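Local coordinates for protein 2-oxoadipate dioxygenase/decarboxylase (PDB 6W1G) that uses iron(II) and molecular oxygen to decarboxylate and hydroxylate 2-oxoadipate to D-2-hydroxyglutarate in D-lysine catabolism, at residues Glu80-Val90 with Arg154-Ile165. Sequence-based numbering, arbitrary orientation.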
ATOM      1  N   GLU A  80      -1.305 -12.486 -17.032  1.00 15.04           N
ATOM      2  CA  GLU A  80      -0.970 -11.097 -16.721  1.00 14.07           C
ATOM      3  C   GLU A  80      -0.428 -10.965 -15.298  1.00 12.99           C
ATOM      4  O   GLU A  80       0.540 -10.234 -15.069  1.00 13.23           O
ATOM      5  CB  GLU A  80      -2.175 -10.173 -16.926  1.00 13.74           C
ATOM      6  CG  GLU A  80      -2.517  -9.962 -18.416  1.00 16.08           C
ATOM      7  CD  GLU A  80      -3.773  -9.171 -18.667  1.00 16.11           C
ATOM      8  OE1 GLU A  80      -4.451  -8.760 -17.711  1.00 18.25           O
ATOM      9  OE2 GLU A  80      -4.074  -8.967 -19.859  1.00 18.98           O
ATOM     10  N   LEU A  81      -1.057 -11.635 -14.341  1.00 13.63           N
ATOM     11  CA  LEU A  81      -0.586 -11.569 -12.959  1.00 13.37           C
ATOM     12  C   LEU A  81       0.810 -12.163 -12.816  1.00 12.96           C
ATOM     13  O   LEU A  81       1.689 -11.585 -12.161  1.00 12.98           O
ATOM     14  CB  LEU A  81      -1.576 -12.275 -12.022  1.00 13.83           C
ATOM     15  CG  LEU A  81      -1.210 -12.217 -10.544  1.00 13.14           C
ATOM     16  CD1 LEU A  81      -1.196 -10.799  -9.989  1.00 14.43           C
ATOM     17  CD2 LEU A  81      -2.167 -13.093  -9.758  1.00 14.02           C
ATOM     18  N   ALA A  82       1.037 -13.322 -13.419  1.00 13.97           N
ATOM     19  CA  ALA A  82       2.347 -13.955 -13.317  1.00 14.02           C
ATOM     20  C   ALA A  82       3.427 -13.106 -13.950  1.00 13.66           C
ATOM     21  O   ALA A  82       4.537 -12.997 -13.428  1.00 13.23           O
ATOM     22  CB  ALA A  82       2.311 -15.343 -13.974  1.00 15.54           C
ATOM     23  N   THR A  83       3.112 -12.473 -15.088  1.00 13.51           N
ATOM     24  CA  THR A  83       4.124 -11.661 -15.745  1.00 13.52           C
ATOM     25  C   THR A  83       4.378 -10.375 -14.987  1.00 12.94           C
ATOM     26  O   THR A  83       5.528  -9.914 -14.879  1.00 13.90           O
ATOM     27  CB  THR A  83       3.681 -11.392 -17.185  1.00 13.88           C
ATOM     28  OG1 THR A  83       3.529 -12.630 -17.877  1.00 17.41           O
ATOM     29  CG2 THR A  83       4.748 -10.611 -17.899  1.00 15.63           C
ATOM     30  N   ILE A  84       3.310  -9.777 -14.437  1.00 13.13           N
ATOM     31  CA  ILE A  84       3.538  -8.585 -13.658  1.00 12.48           C
ATOM     32  C   ILE A  84       4.356  -8.856 -12.400  1.00 11.05           C
ATOM     33  O   ILE A  84       5.155  -8.001 -12.001  1.00 11.24           O
ATOM     34  CB  ILE A  84       2.225  -7.855 -13.428  1.00 15.91           C
ATOM     35  CG1 ILE A  84       2.544  -6.378 -13.525  1.00 17.94           C
ATOM     36  CG2 ILE A  84       1.584  -8.275 -12.295  1.00 15.82           C
ATOM     37  CD1 ILE A  84       1.352  -5.589 -13.752  1.00 18.73           C
ATOM     38  N   ALA A  85       4.252 -10.052 -11.806  1.00 11.87           N
ATOM     39  CA  ALA A  85       5.150 -10.388 -10.714  1.00 11.13           C
ATOM     40  C   ALA A  85       6.593 -10.357 -11.163  1.00 11.20           C
ATOM     41  O   ALA A  85       7.477  -9.895 -10.432  1.00 11.25           O
ATOM     42  CB  ALA A  85       4.797 -11.755 -10.160  1.00 11.98           C
ATOM     43  N   ARG A  86       6.872 -10.868 -12.373  1.00 11.19           N
ATOM     44  CA  ARG A  86       8.238 -10.832 -12.900  1.00 11.86           C
ATOM     45  C   ARG A  86       8.707  -9.406 -13.152  1.00 11.26           C
ATOM     46  O   ARG A  86       9.859  -9.066 -12.923  1.00 11.65           O
ATOM     47  CB  ARG A  86       8.345 -11.657 -14.183  1.00 12.82           C
ATOM     48  CG  ARG A  86       8.092 -13.124 -13.961  1.00 14.72           C
ATOM     49  CD  ARG A  86       7.996 -13.852 -15.309  1.00 18.41           C
ATOM     50  NE  ARG A  86       9.240 -13.758 -16.067  1.00 19.58           N
ATOM     51  CZ  ARG A  86       9.327 -13.486 -17.357  1.00 23.31           C
ATOM     52  NH1 ARG A  86       8.232 -13.268 -18.088  1.00 29.00           N
ATOM     53  NH2 ARG A  86      10.531 -13.415 -17.915  1.00 22.57           N
ATOM     54  N   LEU A  87       7.815  -8.558 -13.680  1.00 10.84           N
ATOM     55  CA  LEU A  87       8.108  -7.150 -13.880  1.00 10.73           C
ATOM     56  C   LEU A  87       8.490  -6.478 -12.567  1.00  9.82           C
ATOM     57  O   LEU A  87       9.506  -5.773 -12.476  1.00 10.94           O
ATOM     58  CB  LEU A  87       6.878  -6.479 -14.513  1.00 11.93           C
ATOM     59  CG  LEU A  87       7.008  -5.038 -14.972  1.00 13.07           C
ATOM     60  CD1 LEU A  87       6.034  -4.740 -16.121  1.00 15.79           C
ATOM     61  CD2 LEU A  87       6.792  -4.082 -13.825  1.00 15.80           C
ATOM     62  N   PHE A  88       7.673  -6.687 -11.541  1.00 10.59           N
ATOM     63  CA  PHE A  88       7.946  -6.061 -10.261  1.00  9.96           C
ATOM     64  C   PHE A  88       9.176  -6.637  -9.568  1.00  9.42           C
ATOM     65  O   PHE A  88       9.840  -5.911  -8.822  1.00 10.10           O
ATOM     66  CB  PHE A  88       6.696  -6.146  -9.373  1.00 12.17           C
ATOM     67  CG  PHE A  88       5.557  -5.275  -9.793  1.00 13.98           C
ATOM     68  CD1 PHE A  88       5.759  -3.985 -10.172  1.00 17.91           C
ATOM     69  CD2 PHE A  88       4.258  -5.761  -9.752  1.00 15.77           C
ATOM     70  CE1 PHE A  88       4.686  -3.182 -10.529  1.00 19.72           C
ATOM     71  CE2 PHE A  88       3.225  -4.976 -10.111  1.00 17.55           C
ATOM     72  CZ  PHE A  88       3.437  -3.699 -10.512  1.00 16.07           C
ATOM     73  N   ALA A  89       9.517  -7.879  -9.840  1.00 10.04           N
ATOM     74  CA  ALA A  89      10.720  -8.455  -9.256  1.00 10.83           C
ATOM     75  C   ALA A  89      11.984  -7.759  -9.754  1.00 10.75           C
ATOM     76  O   ALA A  89      12.959  -7.681  -9.008  1.00 11.25           O
ATOM     77  CB  ALA A  89      10.777  -9.965  -9.548  1.00 12.65           C
ATOM     78  N   VAL A  90      11.974  -7.203 -10.969  1.00 10.00           N
ATOM     79  CA  VAL A  90      13.111  -6.406 -11.455  1.00 10.81           C
ATOM     80  C   VAL A  90      13.401  -5.270 -10.498  1.00 10.30           C
ATOM     81  O   VAL A  90      14.542  -4.834 -10.328  1.00 11.55           O
ATOM     82  CB  VAL A  90      12.824  -5.871 -12.882  1.00 10.40           C
ATOM     83  CG1 VAL A  90      13.921  -4.916 -13.319  1.00 11.83           C
ATOM     84  CG2 VAL A  90      12.691  -7.042 -13.832  1.00 11.87           C
ATOM     85  N   ARG A 154      -5.495  -9.679 -25.602  1.00 29.99           N
ATOM     86  CA  ARG A 154      -4.749  -8.442 -25.416  1.00 24.71           C
ATOM     87  C   ARG A 154      -3.331  -8.749 -24.930  1.00 21.52           C
ATOM     88  O   ARG A 154      -3.066  -9.786 -24.298  1.00 23.17           O
ATOM     89  CB  ARG A 154      -5.469  -7.511 -24.454  1.00 24.33           C
ATOM     90  CG  ARG A 154      -5.358  -7.868 -22.988  1.00 22.87           C
ATOM     91  CD  ARG A 154      -6.150  -6.862 -22.170  1.00 20.69           C
ATOM     92  NE  ARG A 154      -5.947  -7.085 -20.746  1.00 19.04           N
ATOM     93  CZ  ARG A 154      -6.431  -6.320 -19.774  1.00 18.46           C
ATOM     94  NH1 ARG A 154      -7.143  -5.252 -20.076  1.00 21.23           N
ATOM     95  NH2 ARG A 154      -6.181  -6.627 -18.504  1.00 18.12           N
ATOM     96  N   GLN A 155      -2.412  -7.822 -25.212  1.00 20.66           N
ATOM     97  CA  GLN A 155      -1.020  -7.912 -24.776  1.00 18.48           C
ATOM     98  C   GLN A 155      -0.640  -6.632 -24.037  1.00 17.02           C
ATOM     99  O   GLN A 155      -0.315  -5.623 -24.666  1.00 21.77           O
ATOM    100  CB  GLN A 155      -0.076  -8.125 -25.948  1.00 23.82           C
ATOM    101  CG  GLN A 155       1.415  -8.063 -25.569  1.00 29.26           C
ATOM    102  CD  GLN A 155       1.833  -9.026 -24.450  1.00 30.28           C
ATOM    103  OE1 GLN A 155       1.892  -8.636 -23.294  1.00 25.32           O
ATOM    104  NE2 GLN A 155       2.146 -10.271 -24.803  1.00 33.90           N
ATOM    105  N   ILE A 156      -0.674  -6.671 -22.713  1.00 14.01           N
ATOM    106  CA  ILE A 156      -0.497  -5.452 -21.933  1.00 14.38           C
ATOM    107  C   ILE A 156       0.943  -5.017 -21.737  1.00 13.00           C
ATOM    108  O   ILE A 156       1.179  -3.908 -21.271  1.00 15.10           O
ATOM    109  CB  ILE A 156      -1.223  -5.575 -20.580  1.00 14.12           C
ATOM    110  CG1 ILE A 156      -0.537  -6.573 -19.650  1.00 13.45           C
ATOM    111  CG2 ILE A 156      -2.719  -5.878 -20.791  1.00 15.72           C
ATOM    112  CD1 ILE A 156      -1.102  -6.550 -18.251  1.00 14.59           C
ATOM    113  N   PHE A 157       1.928  -5.844 -22.047  1.00 12.39           N
ATOM    114  CA  PHE A 157       3.330  -5.526 -21.893  1.00 12.96           C
ATOM    115  C   PHE A 157       3.977  -5.295 -23.245  1.00 13.40           C
ATOM    116  O   PHE A 157       3.718  -6.048 -24.199  1.00 16.49           O
ATOM    117  CB  PHE A 157       4.064  -6.671 -21.238  1.00 14.54           C
ATOM    118  CG  PHE A 157       3.438  -7.113 -19.942  1.00 14.68           C
ATOM    119  CD1 PHE A 157       3.554  -6.358 -18.793  1.00 15.06           C
ATOM    120  CD2 PHE A 157       2.650  -8.268 -19.902  1.00 16.27           C
ATOM    121  CE1 PHE A 157       2.938  -6.796 -17.604  1.00 17.33           C
ATOM    122  CE2 PHE A 157       2.044  -8.691 -18.742  1.00 17.24           C
ATOM    123  CZ  PHE A 157       2.184  -7.977 -17.607  1.00 16.49           C
ATOM    124  N   THR A 158       4.825  -4.278 -23.334  1.00 12.64           N
ATOM    125  CA  THR A 158       5.571  -4.100 -24.564  1.00 12.54           C
ATOM    126  C   THR A 158       6.600  -5.206 -24.717  1.00 11.91           C
ATOM    127  O   THR A 158       7.088  -5.794 -23.750  1.00 12.18           O
ATOM    128  CB  THR A 158       6.266  -2.749 -24.657  1.00 13.72           C
ATOM    129  OG1 THR A 158       7.363  -2.732 -23.743  1.00 13.74           O
ATOM    130  CG2 THR A 158       5.314  -1.588 -24.366  1.00 15.72           C
ATOM    131  N   SER A 159       6.924  -5.505 -25.973  1.00 13.24           N
ATOM    132  CA  SER A 159       7.933  -6.514 -26.226  1.00 13.03           C
ATOM    133  C   SER A 159       9.269  -6.137 -25.590  1.00 12.41           C
ATOM    134  O   SER A 159       9.988  -7.024 -25.086  1.00 12.85           O
ATOM    135  CB  SER A 159       8.089  -6.756 -27.726  1.00 15.84           C
ATOM    136  OG  SER A 159       6.944  -7.396 -28.242  1.00 19.81           O
ATOM    137  N   ARG A 160       9.621  -4.845 -25.615  1.00 11.87           N
ATOM    138  CA  ARG A 160      10.884  -4.427 -25.017  1.00 11.54           C
ATOM    139  C   ARG A 160      10.867  -4.644 -23.493  1.00 11.11           C
ATOM    140  O   ARG A 160      11.869  -5.070 -22.906  1.00 11.96           O
ATOM    141  CB  ARG A 160      11.199  -2.969 -25.358  1.00 12.29           C
ATOM    142  CG  ARG A 160      12.611  -2.557 -24.993  1.00 13.22           C
ATOM    143  CD  ARG A 160      13.616  -3.117 -26.007  1.00 14.53           C
ATOM    144  NE  ARG A 160      14.983  -2.782 -25.579  1.00 14.35           N
ATOM    145  CZ  ARG A 160      15.861  -3.639 -25.068  1.00 13.73           C
ATOM    146  NH1 ARG A 160      15.580  -4.945 -24.968  1.00 14.33           N
ATOM    147  NH2 ARG A 160      17.015  -3.180 -24.639  1.00 14.89           N
ATOM    148  N   ALA A 161       9.732  -4.361 -22.841  1.00 11.02           N
ATOM    149  CA  ALA A 161       9.658  -4.662 -21.409  1.00 11.48           C
ATOM    150  C   ALA A 161       9.926  -6.133 -21.144  1.00 10.99           C
ATOM    151  O   ALA A 161      10.651  -6.483 -20.219  1.00 11.81           O
ATOM    152  CB  ALA A 161       8.303  -4.246 -20.845  1.00 11.74           C
ATOM    153  N   LEU A 162       9.272  -7.013 -21.908  1.00 11.28           N
ATOM    154  CA  LEU A 162       9.436  -8.447 -21.712  1.00 11.38           C
ATOM    155  C   LEU A 162      10.882  -8.875 -21.943  1.00 10.94           C
ATOM    156  O   LEU A 162      11.420  -9.702 -21.201  1.00 12.29           O
ATOM    157  CB  LEU A 162       8.474  -9.205 -22.623  1.00 12.51           C
ATOM    158  CG  LEU A 162       6.997  -8.986 -22.313  1.00 12.88           C
ATOM    159  CD1 LEU A 162       6.153  -9.658 -23.391  1.00 15.88           C
ATOM    160  CD2 LEU A 162       6.631  -9.484 -20.919  1.00 14.68           C
ATOM    161  N   GLU A 163      11.544  -8.273 -22.941  1.00 11.19           N
ATOM    162  CA  GLU A 163      12.944  -8.585 -23.189  1.00 11.97           C
ATOM    163  C   GLU A 163      13.801  -8.214 -21.991  1.00 10.87           C
ATOM    164  O   GLU A 163      14.706  -8.961 -21.607  1.00 11.52           O
ATOM    165  CB  GLU A 163      13.433  -7.830 -24.422  1.00 12.12           C
ATOM    166  CG  GLU A 163      12.887  -8.332 -25.720  1.00 13.41           C
ATOM    167  CD  GLU A 163      13.187  -7.440 -26.894  1.00 13.28           C
ATOM    168  OE1 GLU A 163      13.819  -6.351 -26.783  1.00 14.44           O
ATOM    169  OE2 GLU A 163      12.744  -7.825 -27.993  1.00 17.30           O
ATOM    170  N   LEU A 164      13.554  -7.024 -21.412  1.00 11.50           N
ATOM    171  CA  LEU A 164      14.411  -6.563 -20.329  1.00 11.22           C
ATOM    172  C   LEU A 164      14.139  -7.328 -19.039  1.00 10.85           C
ATOM    173  O   LEU A 164      15.079  -7.566 -18.267  1.00 11.20           O
ATOM    174  CB  LEU A 164      14.227  -5.062 -20.139  1.00 10.84           C
ATOM    175  CG  LEU A 164      14.872  -4.222 -21.240  1.00 12.88           C
ATOM    176  CD1 LEU A 164      14.346  -2.780 -21.227  1.00 13.95           C
ATOM    177  CD2 LEU A 164      16.392  -4.223 -21.055  1.00 16.34           C
ATOM    178  N   ILE A 165      12.910  -7.782 -18.808  1.00 10.77           N
ATOM    179  CA  ILE A 165      12.612  -8.678 -17.688  1.00 10.86           C
ATOM    180  C   ILE A 165      13.409  -9.972 -17.825  1.00 10.36           C
ATOM    181  O   ILE A 165      14.085 -10.439 -16.894  1.00 11.50           O
ATOM    182  CB  ILE A 165      11.113  -8.964 -17.593  1.00 11.65           C
ATOM    183  CG1 ILE A 165      10.342  -7.683 -17.243  1.00 13.20           C
ATOM    184  CG2 ILE A 165      10.826 -10.019 -16.558  1.00 14.01           C
ATOM    185  CD1 ILE A 165       8.851  -7.802 -17.423  1.00 16.24           C
TER
HETATM  186  O   HOH W   1      -1.784  -9.223 -21.763  1.00 22.91           O
HETATM  187  O   HOH W   2       9.976 -11.939 -20.309  1.00 24.81           O
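E80 and R154 form a two-pronged, side-on salt bridge at one end of this contact. It ties helix 78-90, which packs on the five-stranded mixed sheet of the VOC-like (glyoxalase-clan) fold, to the loop leading into helix 159-171. R154 NH2 reaches E80 OE1 at 2.9 Å, and R154 NE donates to the syn lone pair of E80 OE2 at 2.8 Å. The carboxylate and guanidinium planes are nearly coplanar, 24° apart, and both bonds are close to straight. E80 OE1 also accepts from the backbone N of G76. Water 1 donates to E80 OE2 and R154 O and accepts from I156 N, fastening the carboxylate to the loop backbone. The R154 side chain lies about 7 Å from that of R74, which binds 2-oxoadipate.

F157 fills the middle of the contact. I156 CG1 lies over one face of its ring, and T83 CG2 over the other. The T83 methyl makes a CH-pi contact, 3.7 Å from the ring centroid. With chi1 at -60°, T83 keeps OG1 beside the backbone N, where it bonds to E79 O, and sends CG2 to F157. L87 CD1 meets the ring obliquely, 4.0 Å from F157 CD1.

Farther along, the two helix axes cross at 63°. I165 wedges between R86, L87 and V90, with its CD1 3.8 Å from L87 CB. R86 pairs through NE with E169 in a salt bridge. Water 2 links R86 NH2 to L162 O, while I165 CG2 sits over one face of the R86 guanidinium, 3.7 Å from NH2.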